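Local coordinates for RNA methyltransferase, TrmH family (Porphyromonas gingivalis, PDB 2I6D), which probably methylates RNA, as a TrmH-family enzyme of the knotted, S-adenosylmethionine-dependent SPOUT class, at residues Gln26-Glu31 against Asp140-Lys145; Val36-Pro41 against Leu154-Pro159; Gly118-Thr123 against Ile244-Leu249; Ala52-Ala57 against Pro84-Ala89. All blocks are in the same frame, centred on the assembly; numbering follows the deposited sequence. Where two conformers were deposited one is given.

Contact 1. Residues Gln26-Glu31 against Asp140-Lys145; sequences QAFAVE and DVFSPK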
loop_
_atom_site.group_PDB
_atom_site.type_symbol
_atom_site.label_atom_id
_atom_site.label_comp_id
_atom_site.label_asym_id
_atom_site.label_seq_id
_atom_site.Cartn_x
_atom_site.Cartn_y
_atom_site.Cartn_z
ATOM N N GLN A 26 -7.834 -9.515 -12.864
ATOM C CA GLN A 26 -6.460 -9.363 -12.383
ATOM C C GLN A 26 -5.910 -8.032 -12.876
ATOM O O GLN A 26 -4.843 -7.973 -13.495
ATOM C CB GLN A 26 -5.568 -10.554 -12.802
ATOM C CG GLN A 26 -5.845 -11.842 -11.981
ATOM C CD GLN A 26 -5.530 -11.664 -10.488
ATOM O OE1 GLN A 26 -4.375 -11.431 -10.102
ATOM N NE2 GLN A 26 -6.563 -11.751 -9.650
ATOM N N ALA A 27 -6.667 -6.965 -12.610
ATOM C CA ALA A 27 -6.327 -5.633 -13.096
ATOM C C ALA A 27 -6.761 -4.534 -12.111
ATOM O O ALA A 27 -7.652 -4.739 -11.281
ATOM C CB ALA A 27 -6.966 -5.390 -14.453
ATOM N N PHE A 28 -6.132 -3.368 -12.206
ATOM C CA PHE A 28 -6.565 -2.221 -11.409
ATOM C C PHE A 28 -6.231 -0.962 -12.175
ATOM O O PHE A 28 -5.322 -0.965 -13.033
ATOM C CB PHE A 28 -5.907 -2.226 -10.013
ATOM C CG PHE A 28 -4.420 -1.935 -10.029
ATOM C CD1 PHE A 28 -3.951 -0.645 -9.792
ATOM C CD2 PHE A 28 -3.502 -2.932 -10.320
ATOM C CE1 PHE A 28 -2.584 -0.372 -9.794
ATOM C CE2 PHE A 28 -2.100 -2.660 -10.330
ATOM C CZ PHE A 28 -1.660 -1.377 -10.069
ATOM N N ALA A 29 -6.952 0.119 -11.887
ATOM C CA ALA A 29 -6.744 1.366 -12.590
ATOM C C ALA A 29 -6.008 2.397 -11.723
ATOM O O ALA A 29 -6.099 2.397 -10.475
ATOM C CB ALA A 29 -8.086 1.940 -13.072
ATOM N N VAL A 30 -5.332 3.296 -12.413
ATOM C CA VAL A 30 -4.591 4.416 -11.832
ATOM C C VAL A 30 -4.909 5.629 -12.684
ATOM O O VAL A 30 -4.897 5.553 -13.941
ATOM C CB VAL A 30 -3.062 4.140 -11.849
ATOM C CG1 VAL A 30 -2.235 5.317 -11.238
ATOM C CG2 VAL A 30 -2.745 2.815 -11.100
ATOM N N GLU A 31 -5.206 6.736 -12.018
ATOM C CA GLU A 31 -5.589 7.973 -12.702
ATOM C C GLU A 31 -4.608 9.130 -12.522
ATOM O O GLU A 31 -4.043 9.363 -11.439
ATOM C CB GLU A 31 -6.997 8.405 -12.307
ATOM C CG GLU A 31 -8.056 7.303 -12.499
ATOM C CD GLU A 31 -9.458 7.847 -12.219
ATOM O OE1 GLU A 31 -9.659 9.059 -12.415
ATOM O OE2 GLU A 31 -10.346 7.084 -11.776
ATOM N N ASP A 140 -7.722 -2.658 0.847
ATOM C CA ASP A 140 -7.165 -3.144 -0.416
ATOM C C ASP A 140 -6.248 -2.053 -1.007
ATOM O O ASP A 140 -6.738 -1.002 -1.409
ATOM C CB ASP A 140 -8.321 -3.482 -1.392
ATOM C CG ASP A 140 -7.847 -4.045 -2.738
ATOM O OD1 ASP A 140 -6.636 -4.098 -3.025
ATOM O OD2 ASP A 140 -8.716 -4.456 -3.528
ATOM N N VAL A 141 -4.943 -2.307 -1.089
ATOM C CA VAL A 141 -3.990 -1.279 -1.569
ATOM C C VAL A 141 -4.212 -0.881 -3.033
ATOM O O VAL A 141 -3.843 0.232 -3.432
ATOM C CB VAL A 141 -2.494 -1.646 -1.348
ATOM C CG1 VAL A 141 -2.163 -1.662 0.135
ATOM C CG2 VAL A 141 -2.145 -2.990 -2.026
ATOM N N PHE A 142 -4.835 -1.771 -3.802
ATOM C CA PHE A 142 -5.097 -1.517 -5.222
ATOM C C PHE A 142 -6.472 -0.925 -5.491
ATOM O O PHE A 142 -6.859 -0.719 -6.651
ATOM C CB PHE A 142 -4.838 -2.769 -6.048
ATOM C CG PHE A 142 -3.393 -3.194 -6.014
ATOM C CD1 PHE A 142 -2.420 -2.416 -6.635
ATOM C CD2 PHE A 142 -3.006 -4.341 -5.330
ATOM C CE1 PHE A 142 -1.077 -2.768 -6.580
ATOM C CE2 PHE A 142 -1.658 -4.715 -5.283
ATOM C CZ PHE A 142 -0.699 -3.925 -5.907
ATOM N N SER A 143 -7.215 -0.654 -4.420
ATOM C CA SER A 143 -8.510 0.038 -4.545
ATOM C C SER A 143 -8.179 1.484 -4.960
ATOM O O SER A 143 -7.119 1.977 -4.597
ATOM C CB SER A 143 -9.281 0.010 -3.217
ATOM O OG SER A 143 -8.563 0.744 -2.227
ATOM N N PRO A 144 -9.050 2.135 -5.763
ATOM C CA PRO A 144 -8.852 3.534 -6.158
ATOM C C PRO A 144 -8.565 4.462 -4.980
ATOM O O PRO A 144 -7.747 5.381 -5.092
ATOM C CB PRO A 144 -10.196 3.912 -6.761
ATOM C CG PRO A 144 -10.724 2.633 -7.324
ATOM C CD PRO A 144 -10.256 1.554 -6.390
ATOM N N LYS A 145 -9.250 4.246 -3.861
ATOM C CA LYS A 145 -9.067 5.165 -2.745
ATOM C C LYS A 145 -7.608 5.138 -2.249
ATOM O O LYS A 145 -6.989 6.200 -2.063
ATOM C CB LYS A 145 -10.080 4.909 -1.626
ATOM C CG LYS A 145 -10.034 5.989 -0.541
ATOM C CD LYS A 145 -11.422 6.347 -0.002
ATOM C CE LYS A 145 -11.371 7.632 0.835
ATOM N NZ LYS A 145 -12.742 8.209 1.135
HETATM O O HOH W 1 -7.461 1.306 -8.369
#

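Contact 2. Residues Val36-Pro41 against Leu154-Pro159; sequences VGEMLP and LARVQP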
loop_
_atom_site.group_PDB
_atom_site.type_symbol
_atom_site.label_atom_id
_atom_site.label_comp_id
_atom_site.label_asym_id
_atom_site.label_seq_id
_atom_site.Cartn_x
_atom_site.Cartn_y
_atom_site.Cartn_z
ATOM N N VAL A 36 0.358 7.761 -12.975
ATOM C CA VAL A 36 0.537 6.855 -14.108
ATOM C C VAL A 36 2.004 6.864 -14.537
ATOM O O VAL A 36 2.609 5.799 -14.690
ATOM C CB VAL A 36 -0.429 7.197 -15.294
ATOM C CG1 VAL A 36 -0.063 6.390 -16.530
ATOM C CG2 VAL A 36 -1.892 6.896 -14.898
ATOM N N GLY A 37 2.583 8.060 -14.675
ATOM C CA GLY A 37 3.993 8.213 -15.053
ATOM C C GLY A 37 4.923 7.477 -14.105
ATOM O O GLY A 37 5.812 6.726 -14.521
ATOM N N GLU A 38 4.702 7.639 -12.813
ATOM C CA GLU A 38 5.572 6.963 -11.881
ATOM C C GLU A 38 5.435 5.451 -11.835
ATOM O O GLU A 38 6.432 4.752 -11.568
ATOM C CB GLU A 38 5.436 7.518 -10.477
ATOM C CG GLU A 38 6.636 7.103 -9.636
ATOM C CD GLU A 38 7.097 8.167 -8.709
ATOM O OE1 GLU A 38 6.359 9.170 -8.549
ATOM O OE2 GLU A 38 8.214 7.993 -8.157
HETATM N N MSE A 39 4.237 4.934 -12.085
HETATM C CA MSE A 39 4.017 3.503 -11.913
HETATM C C MSE A 39 4.196 2.680 -13.214
HETATM O O MSE A 39 4.363 1.454 -13.165
HETATM C CB MSE A 39 2.647 3.256 -11.272
HETATM C CG MSE A 39 2.445 3.919 -9.906
HETATM SE SE MSE A 39 0.585 3.663 -9.242
HETATM C CE MSE A 39 0.577 1.704 -9.030
ATOM N N LEU A 40 4.190 3.351 -14.366
ATOM C CA LEU A 40 4.422 2.655 -15.656
ATOM C C LEU A 40 5.640 1.723 -15.700
ATOM O O LEU A 40 5.539 0.614 -16.217
ATOM C CB LEU A 40 4.455 3.643 -16.852
ATOM C CG LEU A 40 3.096 4.007 -17.445
ATOM C CD1 LEU A 40 3.198 5.273 -18.323
ATOM C CD2 LEU A 40 2.469 2.835 -18.223
ATOM N N PRO A 41 6.811 2.181 -15.212
ATOM C CA PRO A 41 7.991 1.301 -15.263
ATOM C C PRO A 41 7.900 0.063 -14.377
ATOM O O PRO A 41 8.759 -0.831 -14.474
ATOM C CB PRO A 41 9.126 2.194 -14.748
ATOM C CG PRO A 41 8.621 3.601 -14.910
ATOM C CD PRO A 41 7.140 3.503 -14.655
ATOM N N LEU A 154 3.615 2.992 -4.623
ATOM C CA LEU A 154 3.570 1.651 -5.209
ATOM C C LEU A 154 4.624 1.415 -6.291
ATOM O O LEU A 154 4.834 0.274 -6.719
ATOM C CB LEU A 154 2.167 1.328 -5.730
ATOM C CG LEU A 154 1.087 1.470 -4.646
ATOM C CD1 LEU A 154 -0.314 1.491 -5.241
ATOM C CD2 LEU A 154 1.217 0.361 -3.583
ATOM N N ALA A 155 5.313 2.467 -6.705
ATOM C CA ALA A 155 6.472 2.301 -7.572
ATOM C C ALA A 155 7.628 1.603 -6.862
ATOM O O ALA A 155 8.433 0.923 -7.505
ATOM C CB ALA A 155 6.920 3.655 -8.147
ATOM N N ARG A 156 7.738 1.780 -5.543
ATOM C CA ARG A 156 8.900 1.313 -4.843
ATOM C C ARG A 156 8.581 0.444 -3.644
ATOM O O ARG A 156 9.473 -0.211 -3.131
ATOM C CB ARG A 156 9.751 2.477 -4.384
ATOM C CG ARG A 156 10.616 3.085 -5.470
ATOM C CD ARG A 156 11.138 4.436 -4.989
ATOM N NE ARG A 156 10.012 5.306 -4.675
ATOM C CZ ARG A 156 9.387 6.056 -5.571
ATOM N NH1 ARG A 156 9.794 6.053 -6.841
ATOM N NH2 ARG A 156 8.355 6.807 -5.199
ATOM N N VAL A 157 7.334 0.469 -3.184
ATOM C CA VAL A 157 6.926 -0.318 -2.006
ATOM C C VAL A 157 6.062 -1.468 -2.530
ATOM O O VAL A 157 4.982 -1.247 -3.125
ATOM C CB VAL A 157 6.162 0.537 -0.955
ATOM C CG1 VAL A 157 5.749 -0.333 0.242
ATOM C CG2 VAL A 157 7.010 1.750 -0.502
ATOM N N GLN A 158 6.564 -2.692 -2.365
ATOM C CA GLN A 158 5.816 -3.871 -2.796
ATOM C C GLN A 158 4.797 -4.306 -1.734
ATOM O O GLN A 158 5.180 -4.639 -0.604
ATOM C CB GLN A 158 6.724 -5.067 -3.121
ATOM C CG GLN A 158 5.878 -6.285 -3.609
ATOM C CD GLN A 158 6.640 -7.608 -3.686
ATOM O OE1 GLN A 158 7.060 -8.177 -2.663
ATOM N NE2 GLN A 158 6.771 -8.133 -4.899
ATOM N N PRO A 159 3.499 -4.297 -2.084
ATOM C CA PRO A 159 2.517 -4.664 -1.075
ATOM C C PRO A 159 2.088 -6.125 -1.202
ATOM O O PRO A 159 1.919 -6.606 -2.324
ATOM C CB PRO A 159 1.381 -3.701 -1.357
ATOM C CG PRO A 159 1.417 -3.527 -2.904
ATOM C CD PRO A 159 2.880 -3.807 -3.332
#

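Contact 3. Residues Gly118-Thr123 against Ile244-Leu249; sequences GTILRT and IATAIL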
loop_
_atom_site.group_PDB
_atom_site.type_symbol
_atom_site.label_atom_id
_atom_site.label_comp_id
_atom_site.label_asym_id
_atom_site.label_seq_id
_atom_site.Cartn_x
_atom_site.Cartn_y
_atom_site.Cartn_z
ATOM N N GLY A 118 -3.018 4.356 3.003
ATOM C CA GLY A 118 -2.332 5.266 2.084
ATOM C C GLY A 118 -1.232 6.054 2.769
ATOM O O GLY A 118 -0.133 6.220 2.220
ATOM N N THR A 119 -1.553 6.611 3.932
ATOM C CA THR A 119 -0.562 7.367 4.689
ATOM C C THR A 119 0.632 6.477 5.045
ATOM O O THR A 119 1.785 6.923 4.972
ATOM C CB THR A 119 -1.183 8.002 5.939
ATOM O OG1 THR A 119 -2.251 8.870 5.524
ATOM C CG2 THR A 119 -0.146 8.814 6.720
ATOM N N ILE A 120 0.349 5.257 5.484
ATOM C CA ILE A 120 1.397 4.290 5.838
ATOM C C ILE A 120 2.265 3.971 4.627
ATOM O O ILE A 120 3.491 3.930 4.753
ATOM C CB ILE A 120 0.826 3.014 6.501
ATOM C CG1 ILE A 120 0.427 3.364 7.933
ATOM C CG2 ILE A 120 1.876 1.869 6.514
ATOM C CD1 ILE A 120 -0.632 2.381 8.530
ATOM N N LEU A 121 1.637 3.734 3.472
ATOM C CA LEU A 121 2.413 3.513 2.246
ATOM C C LEU A 121 3.365 4.676 1.941
ATOM O O LEU A 121 4.493 4.457 1.504
ATOM C CB LEU A 121 1.504 3.243 1.035
ATOM C CG LEU A 121 0.748 1.906 1.039
ATOM C CD1 LEU A 121 -0.185 1.860 -0.188
ATOM C CD2 LEU A 121 1.742 0.723 1.020
ATOM N N ARG A 122 2.880 5.916 2.082
ATOM C CA ARG A 122 3.725 7.091 1.838
ATOM C C ARG A 122 4.874 7.177 2.837
ATOM O O ARG A 122 6.009 7.538 2.470
ATOM C CB ARG A 122 2.901 8.380 1.867
ATOM C CG ARG A 122 1.854 8.416 0.763
ATOM C CD ARG A 122 0.994 9.677 0.790
ATOM N NE ARG A 122 1.830 10.843 1.018
ATOM C CZ ARG A 122 1.395 12.094 1.121
ATOM N NH1 ARG A 122 0.101 12.386 0.993
ATOM N NH2 ARG A 122 2.270 13.060 1.352
ATOM N N THR A 123 4.589 6.863 4.096
ATOM C CA THR A 123 5.631 6.818 5.126
ATOM C C THR A 123 6.677 5.743 4.823
ATOM O O THR A 123 7.870 6.003 4.901
ATOM C CB THR A 123 5.017 6.548 6.516
ATOM O OG1 THR A 123 4.351 7.735 6.955
ATOM C CG2 THR A 123 6.115 6.157 7.551
ATOM N N ILE A 244 0.283 7.454 12.464
ATOM C CA ILE A 244 1.163 8.272 13.306
ATOM C C ILE A 244 2.195 7.380 13.999
ATOM O O ILE A 244 3.408 7.670 13.976
ATOM C CB ILE A 244 0.342 9.104 14.341
ATOM C CG1 ILE A 244 -0.524 10.157 13.624
ATOM C CG2 ILE A 244 1.238 9.719 15.446
ATOM C CD1 ILE A 244 0.313 11.314 12.948
ATOM N N ALA A 245 1.729 6.285 14.607
ATOM C CA ALA A 245 2.613 5.365 15.286
ATOM C C ALA A 245 3.618 4.783 14.288
ATOM O O ALA A 245 4.807 4.673 14.589
ATOM C CB ALA A 245 1.799 4.223 15.967
ATOM N N THR A 246 3.145 4.451 13.089
ATOM C CA THR A 246 4.040 3.900 12.063
ATOM C C THR A 246 5.178 4.873 11.708
ATOM O O THR A 246 6.329 4.468 11.560
ATOM C CB THR A 246 3.225 3.549 10.789
ATOM O OG1 THR A 246 2.231 2.580 11.118
ATOM C CG2 THR A 246 4.124 3.005 9.673
ATOM N N ALA A 247 4.831 6.145 11.555
ATOM C CA ALA A 247 5.798 7.192 11.210
ATOM C C ALA A 247 6.844 7.341 12.323
ATOM O O ALA A 247 8.039 7.452 12.054
ATOM C CB ALA A 247 5.077 8.533 10.986
ATOM N N ILE A 248 6.383 7.346 13.569
ATOM C CA ILE A 248 7.282 7.457 14.707
ATOM C C ILE A 248 8.253 6.271 14.714
ATOM O O ILE A 248 9.496 6.464 14.825
ATOM C CB ILE A 248 6.510 7.577 16.038
ATOM C CG1 ILE A 248 5.849 8.965 16.103
ATOM C CG2 ILE A 248 7.477 7.452 17.235
ATOM C CD1 ILE A 248 4.655 9.014 17.072
ATOM N N LEU A 249 7.706 5.070 14.556
ATOM C CA LEU A 249 8.529 3.836 14.587
ATOM C C LEU A 249 9.547 3.803 13.439
ATOM O O LEU A 249 10.743 3.575 13.686
ATOM C CB LEU A 249 7.661 2.566 14.593
ATOM C CG LEU A 249 6.973 2.317 15.943
ATOM C CD1 LEU A 249 5.596 1.606 15.782
ATOM C CD2 LEU A 249 7.887 1.533 16.864
#

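Contact 4. Residues Ala52-Ala57 against Pro84-Ala89; sequences AAMLRA and PQPLMA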
loop_
_atom_site.group_PDB
_atom_site.type_symbol
_atom_site.label_atom_id
_atom_site.label_comp_id
_atom_site.label_asym_id
_atom_site.label_seq_id
_atom_site.Cartn_x
_atom_site.Cartn_y
_atom_site.Cartn_z
ATOM N N ALA A 52 -4.572 13.603 -26.029
ATOM C CA ALA A 52 -3.282 13.682 -26.722
ATOM C C ALA A 52 -2.188 14.320 -25.867
ATOM O O ALA A 52 -1.054 13.816 -25.831
ATOM C CB ALA A 52 -3.433 14.441 -28.062
ATOM N N ALA A 53 -2.520 15.412 -25.172
ATOM C CA ALA A 53 -1.522 16.143 -24.365
ATOM C C ALA A 53 -1.005 15.279 -23.210
ATOM O O ALA A 53 0.166 15.364 -22.837
ATOM C CB ALA A 53 -2.093 17.469 -23.852
HETATM N N MSE A 54 -1.878 14.436 -22.670
HETATM C CA MSE A 54 -1.481 13.497 -21.617
HETATM C C MSE A 54 -0.662 12.336 -22.161
HETATM O O MSE A 54 0.351 11.958 -21.571
HETATM C CB MSE A 54 -2.700 12.995 -20.842
HETATM C CG MSE A 54 -3.438 14.103 -20.085
HETATM SE SE MSE A 54 -2.312 14.878 -18.682
HETATM C CE MSE A 54 -1.665 16.483 -19.628
ATOM N N LEU A 55 -1.077 11.777 -23.292
ATOM C CA LEU A 55 -0.385 10.607 -23.838
ATOM C C LEU A 55 1.036 10.925 -24.342
ATOM O O LEU A 55 1.940 10.094 -24.255
ATOM C CB LEU A 55 -1.213 9.965 -24.953
ATOM C CG LEU A 55 -2.553 9.361 -24.524
ATOM C CD1 LEU A 55 -3.329 8.902 -25.748
ATOM C CD2 LEU A 55 -2.318 8.186 -23.569
ATOM N N ARG A 56 1.231 12.121 -24.876
ATOM C CA ARG A 56 2.539 12.475 -25.407
ATOM C C ARG A 56 3.610 12.535 -24.303
ATOM O O ARG A 56 4.804 12.328 -24.569
ATOM C CB ARG A 56 2.469 13.803 -26.158
ATOM C CG ARG A 56 2.415 15.021 -25.235
ATOM C CD ARG A 56 2.546 16.312 -25.999
ATOM N NE ARG A 56 3.901 16.496 -26.510
ATOM C CZ ARG A 56 4.351 17.623 -27.048
ATOM N NH1 ARG A 56 5.598 17.685 -27.486
ATOM N NH2 ARG A 56 3.557 18.689 -27.151
ATOM N N ALA A 57 3.166 12.793 -23.067
ATOM C CA ALA A 57 4.079 13.008 -21.946
ATOM C C ALA A 57 4.561 11.706 -21.313
ATOM O O ALA A 57 5.493 11.721 -20.520
ATOM C CB ALA A 57 3.445 13.902 -20.896
ATOM N N PRO A 84 -11.980 14.443 -12.235
ATOM C CA PRO A 84 -11.066 13.556 -12.950
ATOM C C PRO A 84 -9.975 14.292 -13.719
ATOM O O PRO A 84 -10.183 15.412 -14.202
ATOM C CB PRO A 84 -11.987 12.809 -13.937
ATOM C CG PRO A 84 -13.374 12.993 -13.407
ATOM C CD PRO A 84 -13.360 14.336 -12.746
ATOM N N GLN A 85 -8.813 13.652 -13.787
ATOM C CA GLN A 85 -7.695 14.051 -14.630
ATOM C C GLN A 85 -7.736 13.222 -15.915
ATOM O O GLN A 85 -8.100 12.039 -15.877
ATOM C CB GLN A 85 -6.371 13.793 -13.903
ATOM C CG GLN A 85 -6.159 14.674 -12.691
ATOM C CD GLN A 85 -4.855 14.368 -11.988
ATOM O OE1 GLN A 85 -3.841 14.981 -12.280
ATOM N NE2 GLN A 85 -4.873 13.404 -11.074
ATOM N N PRO A 86 -7.340 13.812 -17.047
ATOM C CA PRO A 86 -7.548 13.172 -18.353
ATOM C C PRO A 86 -6.564 12.070 -18.769
ATOM O O PRO A 86 -6.078 12.071 -19.898
ATOM C CB PRO A 86 -7.497 14.359 -19.339
ATOM C CG PRO A 86 -6.751 15.408 -18.642
ATOM C CD PRO A 86 -6.717 15.144 -17.169
ATOM N N LEU A 87 -6.279 11.135 -17.857
ATOM C CA LEU A 87 -5.426 10.006 -18.145
ATOM C C LEU A 87 -5.790 8.891 -17.155
ATOM O O LEU A 87 -5.839 9.120 -15.952
ATOM C CB LEU A 87 -3.938 10.410 -17.984
ATOM C CG LEU A 87 -2.882 9.395 -18.403
ATOM C CD1 LEU A 87 -2.923 9.176 -19.916
ATOM C CD2 LEU A 87 -1.482 9.879 -17.908
HETATM N N MSE A 88 -6.073 7.708 -17.679
HETATM C CA MSE A 88 -6.407 6.576 -16.841
HETATM C C MSE A 88 -5.690 5.377 -17.434
HETATM O O MSE A 88 -5.801 5.115 -18.641
HETATM C CB MSE A 88 -7.933 6.367 -16.819
HETATM C CG MSE A 88 -8.410 5.314 -15.813
HETATM SE SE MSE A 88 -10.391 5.434 -15.613
HETATM C CE MSE A 88 -10.615 4.046 -14.219
ATOM N N ALA A 89 -4.923 4.676 -16.598
ATOM C CA ALA A 89 -4.185 3.475 -17.013
ATOM C C ALA A 89 -4.809 2.256 -16.368
ATOM O O ALA A 89 -5.320 2.333 -15.259
ATOM C CB ALA A 89 -2.679 3.600 -16.593
#

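Contact 1. Residues Gln26-Glu31 against Asp140-Lys145
F28 and F142 meet in the buried interface between the N-terminal domain and the SpoU-type methyltransferase domain. F28 lies on strand 27-31. F142 lies in the turn leading into helix 144-148. The CD1 corner of F142 sits over the centre of one face of the F28 ring, 3.7 Å from F28 CZ. The ring planes are turned by 45°, an oblique pairing. F28 CG stands between its backbone N and carbonyl carbon (chi1 70°), which lets the ring face the turn.

Beside the rings, one water bridges the backbones, 2.7 Å from A29 O and 2.7 Å from F142 O. The turn has its own bracing. F142 N bonds D140 OD1 at 3.0 Å, from above the carboxylate plane, and closes an Asx turn. D140 O takes two bonds, from S143 N at 3.1 Å and from S143 OG at 2.7 Å. S143 is the N-cap of the helix that follows. D140 OD2 forms salt bridges with R19 and R22, charges from the first domain. M39 and L93 also touch F28. The arrangement is an interdomain joint of a two-domain TrmH-family enzyme, where a substrate-binding-type domain meets the SPOUT domain.

Contact 2. Residues Val36-Pro41 against Leu154-Pro159
A155 and L154 press against helix 33-39, while E38 and R156 pair at its outer side. The packed side is buried, with no polar bond across it. A155 CB points at the helix and lies 3.6 Å from the carbonyl E38 O and 3.8 Å from E38 CG. The selenomethionine M39 runs alongside L154, the two side chains pointing the same way. In the conformer given here, one of two deposited, its chain bends at the last torsion (chi3 65°) and brings CE to 3.7 Å from L154 CB, a less certain contact.

The other side is polar and more open; R156 is exposed. Its guanidinium grips a single oxygen end-on. R156 NH1 bonds E38 OE2 at 2.8 Å, and NH2 reaches the same oxygen at 3.2 Å, less straight. Both come from one face of the carboxylate, whose plane is turned 61° from the guanidinium. D125 takes a second salt bridge, from R156 NE, which probably limits rotation of the arginine. L154 O is hydrogen-bonded to Y43 OH. An apolar centre with an ion pair on the exposed side joins the N-terminal and methyltransferase domains of this SpoU-family protein.

Contact 3. Residues Gly118-Thr123 against Ile244-Leu249
I120 and T246 have matching torsions. I120 CG1 lies beside its backbone N (chi1 -75°), and T246 OG1 takes the same place on the other helix (chi1 -60°). In each residue the remaining branch, CG2, extends anti to N. The two side chains therefore meet branch against branch, at about a right angle. I120 CG1 lies 3.7 Å from T246 OG1, and I120 CD1 lies 3.9 Å from the same oxygen. The methyls I120 CG2 and T246 CG2 are 4.0 Å apart.

The T246 hydroxyl does not bond across the contact. Its polar partner is V242 O, one turn earlier in its own helix. The oxygen is thus satisfied locally, and the threonine can be buried against an aliphatic neighbour.

One turn further along, T123 points at the other helix. T123 CG2 rests 3.8 Å from A247 CA, so a methyl leans on the backbone of helix 242-255. The same T123 CG2 is 4.3 Å from T246 CG2. Side chains here are short. The helix segments run nearly parallel, at 11°, with axes 9.5 Å apart.

Both helices cover one face of the parallel sheet of the SPOUT domain. I120 packs on L106 and L108 of strand 104-109. T246 spans L106 and L205, and L249 reaches L203 and L205 of strand 201-206. These two strands are neighbours, so the helices lie side by side over them. A243 extends the contact to T119 and I120 from the start of the C-terminal helix.

Contact 4. Residues Ala52-Ala57 against Pro84-Ala89
M54 leans from helix 52-56 over P86 and L87, at the start of strand 87-92. It is modelled as selenomethionine. Its CB points at the strand segment and lies 3.6 Å from P86 O. The same M54 CB is 3.9 Å from L87 CD1 and 4.0 Å from L87 CB. The next atom, M54 CG, comes nearest of all, 3.3 Å from P86 O. It is also 3.8 Å from P86 CG, so the methylene rests on the carbonyl oxygen and the proline ring together. The chain then bends. With chi2 at -64°, the selenium and CE lead away from the strand segment. Outside the pair, M54 packs on P33 of helix 33-39.

L55 adds a second point of contact. L55 CD2 meets L87 CD1 at 3.8 Å, the two side chains crossing at a slant. L87 CD1 thus touches both helix residues. P86 is the centre of an inverse gamma turn, closed by L87 N to Q85 O at 2.8 Å. Behind L87 lie L48 of strand 45-51 and V36 of helix 33-39, while V66 and E68 of strand 65-69 touch L55.

No hydrogen bond or salt bridge joins the two segments. Methyl and methylene packing holds the helix to the sheet. P86 O meets only carbon from the helix segment; its residue is backbone-bonded to T51 of strand 45-51. The contact is therefore van der Waals in kind.

Overall arrangement
Contacts 1 and 2 are two parts of one interdomain interface. Their centres are about 12 Å apart. F142 CZ touches P159 CG at 3.7 Å, and V30 O lies 3.4 Å from V36 CG2. Contact 4 is internal to the N-terminal domain, its centre about 17 Å from those of contacts 1 and 2. Strands 27-31 and 87-92 are sheet neighbours and tie it to contact 1, with V30 O and A89 N 2.8 Å apart. Contact 3 lies within the methyltransferase domain. L121 links it to V141 and L154. Its centre is about 30 Å from that of contact 4, and the two do not touch. None of the four contacts holds a bound ligand.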